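Local coordinates for protein sensor histidine kinase CitA (Klebsiella pneumoniae, PDB 1P0Z) that senses citrate through its periplasmic domain and, as a homodimeric histidine kinase, probably activates the response regulator CitB by phosphorylation, at residues R11-I14 and Q15-I19. Residues are numbered along the deposited sequence; the frame is centred on the assembly and turned at random. Where two conformers were deposited one is given.
Sequences RALI and QAMQI
Arg11 and Gln15, one turn apart on helix 6-20, illustrate how a glutamine can reach toward the preceding turn and bind the carbonyl that its own backbone already uses. The CB of Gln15 packs against the carbonyl oxygen of Arg11, and CG, set beside the backbone N by a chi1 of -72°, comes as near as 3.3 Å to that Arg11 O. From there the chain runs extended, bringing CD under the Arg11 guanidinium, 3.6 Å from NH1. NE2 donates to Arg11 O over 3.0 Å, an almost straight bond that lies in the amide plane of Gln15 but meets the oxygen from above the carbonyl plane. The main-chain N of Gln15 reaches Arg11 O from the opposite face at 3.1 Å, so two donors grip one acceptor. OE1 takes a hydrogen bond from a water, which in turn accepts one from Arg11 NH2 at the guanidinium edge.

Bends at chi2 and chi3 curl Arg11 back over the amide. The two flat groups stack with their planes only 15° apart, Gln15 NE2 sitting beneath the guanidinium centre, 3.5 Å from Arg11 CZ. The same helical spacing brings Leu13 CD1 against Met17 CG at 4.1 Å.

Outside partners fix both polar ends: Asp49 forms a salt bridge with Arg11, while Ser48 OG is hydrogen-bonded to Gln15 OE1 and Tyr123 OH to Gln15 NE2. They tie this N-terminal helix of the periplasmic PAS-like sensor domain to strand 115-124 and to residues just beyond helix 34-47. With NE2 donating to Arg11 O, OE1 accepting from the water, and Tyr123 and Ser48 holding the same two atoms, the orientation of the amide is probably well fixed, one face stacked on the guanidinium.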
loop_
_atom_site.group_PDB
_atom_site.type_symbol
_atom_site.label_atom_id
_atom_site.label_comp_id
_atom_site.label_asym_id
_atom_site.label_seq_id
_atom_site.Cartn_x
_atom_site.Cartn_y
_atom_site.Cartn_z
ATOM N N ARG A 11 -1.942 -0.498 12.665
ATOM C CA ARG A 11 -2.375 0.797 12.124
ATOM C C ARG A 11 -2.180 0.798 10.610
ATOM O O ARG A 11 -3.052 1.234 9.832
ATOM C CB ARG A 11 -1.561 1.961 12.753
ATOM C CG ARG A 11 -2.203 2.605 13.987
ATOM C CD ARG A 11 -3.364 3.565 13.572
ATOM N NE ARG A 11 -2.850 4.792 12.942
ATOM C CZ ARG A 11 -3.524 5.535 12.062
ATOM N NH1 ARG A 11 -4.764 5.183 11.681
ATOM N NH2 ARG A 11 -2.956 6.636 11.549
ATOM N N ALA A 12 -1.039 0.279 10.170
ATOM C CA ALA A 12 -0.767 0.252 8.728
ATOM C C ALA A 12 -1.751 -0.665 8.014
ATOM O O ALA A 12 -2.258 -0.326 6.917
ATOM C CB ALA A 12 0.673 -0.253 8.491
ATOM N N LEU A 13 -2.005 -1.820 8.615
ATOM C CA LEU A 13 -2.891 -2.799 7.996
ATOM C C LEU A 13 -4.327 -2.283 7.891
ATOM O O LEU A 13 -4.965 -2.419 6.832
ATOM C CB LEU A 13 -2.828 -4.126 8.760
ATOM C CG LEU A 13 -3.757 -5.238 8.257
ATOM C CD1 LEU A 13 -3.489 -5.526 6.773
ATOM C CD2 LEU A 13 -3.543 -6.462 9.152
ATOM N N ILE A 14 -4.805 -1.671 8.971
ATOM C CA ILE A 14 -6.164 -1.140 8.981
ATOM C C ILE A 14 -6.314 -0.113 7.886
ATOM O O ILE A 14 -7.279 -0.148 7.138
ATOM C CB ILE A 14 -6.522 -0.500 10.357
ATOM C CG1 ILE A 14 -6.764 -1.611 11.383
ATOM C CG2 ILE A 14 -7.759 0.418 10.226
ATOM C CD1 ILE A 14 -7.939 -2.527 11.032
ATOM N N GLN A 15 -5.344 0.783 7.774
ATOM C CA GLN A 15 -5.398 1.836 6.757
ATOM C C GLN A 15 -5.326 1.249 5.339
ATOM O O GLN A 15 -6.028 1.720 4.431
ATOM C CB GLN A 15 -4.261 2.832 6.951
ATOM C CG GLN A 15 -4.494 3.697 8.188
ATOM C CD GLN A 15 -3.283 4.561 8.476
ATOM O OE1 GLN A 15 -3.241 5.718 8.071
ATOM N NE2 GLN A 15 -2.279 3.999 9.150
ATOM N N ALA A 16 -4.498 0.217 5.134
ATOM C CA ALA A 16 -4.402 -0.354 3.784
ATOM C C ALA A 16 -5.705 -1.030 3.384
ATOM O O ALA A 16 -6.097 -0.986 2.220
ATOM C CB ALA A 16 -3.257 -1.374 3.722
ATOM N N MET A 17 -6.323 -1.682 4.343
ATOM C CA MET A 17 -7.610 -2.324 4.080
ATOM C C MET A 17 -8.655 -1.262 3.725
ATOM O O MET A 17 -9.408 -1.428 2.754
ATOM C CB MET A 17 -8.028 -3.163 5.283
ATOM C CG MET A 17 -7.144 -4.379 5.415
ATOM S SD MET A 17 -7.563 -5.380 6.820
ATOM C CE MET A 17 -9.169 -5.956 6.311
ATOM N N GLN A 18 -8.700 -0.181 4.491
ATOM C CA GLN A 18 -9.677 0.874 4.249
ATOM C C GLN A 18 -9.478 1.522 2.896
ATOM O O GLN A 18 -10.434 1.729 2.147
ATOM C CB GLN A 18 -9.572 1.948 5.339
ATOM C CG GLN A 18 -10.075 1.459 6.647
ATOM C CD GLN A 18 -9.877 2.462 7.750
ATOM O OE1 GLN A 18 -8.782 3.001 7.926
ATOM N NE2 GLN A 18 -10.926 2.706 8.512
ATOM N N ILE A 19 -8.232 1.848 2.564
ATOM C CA ILE A 19 -7.977 2.524 1.306
ATOM C C ILE A 19 -8.272 1.596 0.142
ATOM O O ILE A 19 -8.906 2.009 -0.861
ATOM C CB ILE A 19 -6.505 2.995 1.232
ATOM C CG1 ILE A 19 -6.269 4.054 2.309
ATOM C CG2 ILE A 19 -6.177 3.497 -0.161
ATOM C CD1 ILE A 19 -4.821 4.469 2.423
HETATM O O HOH W 1 -4.874 7.716 9.582
#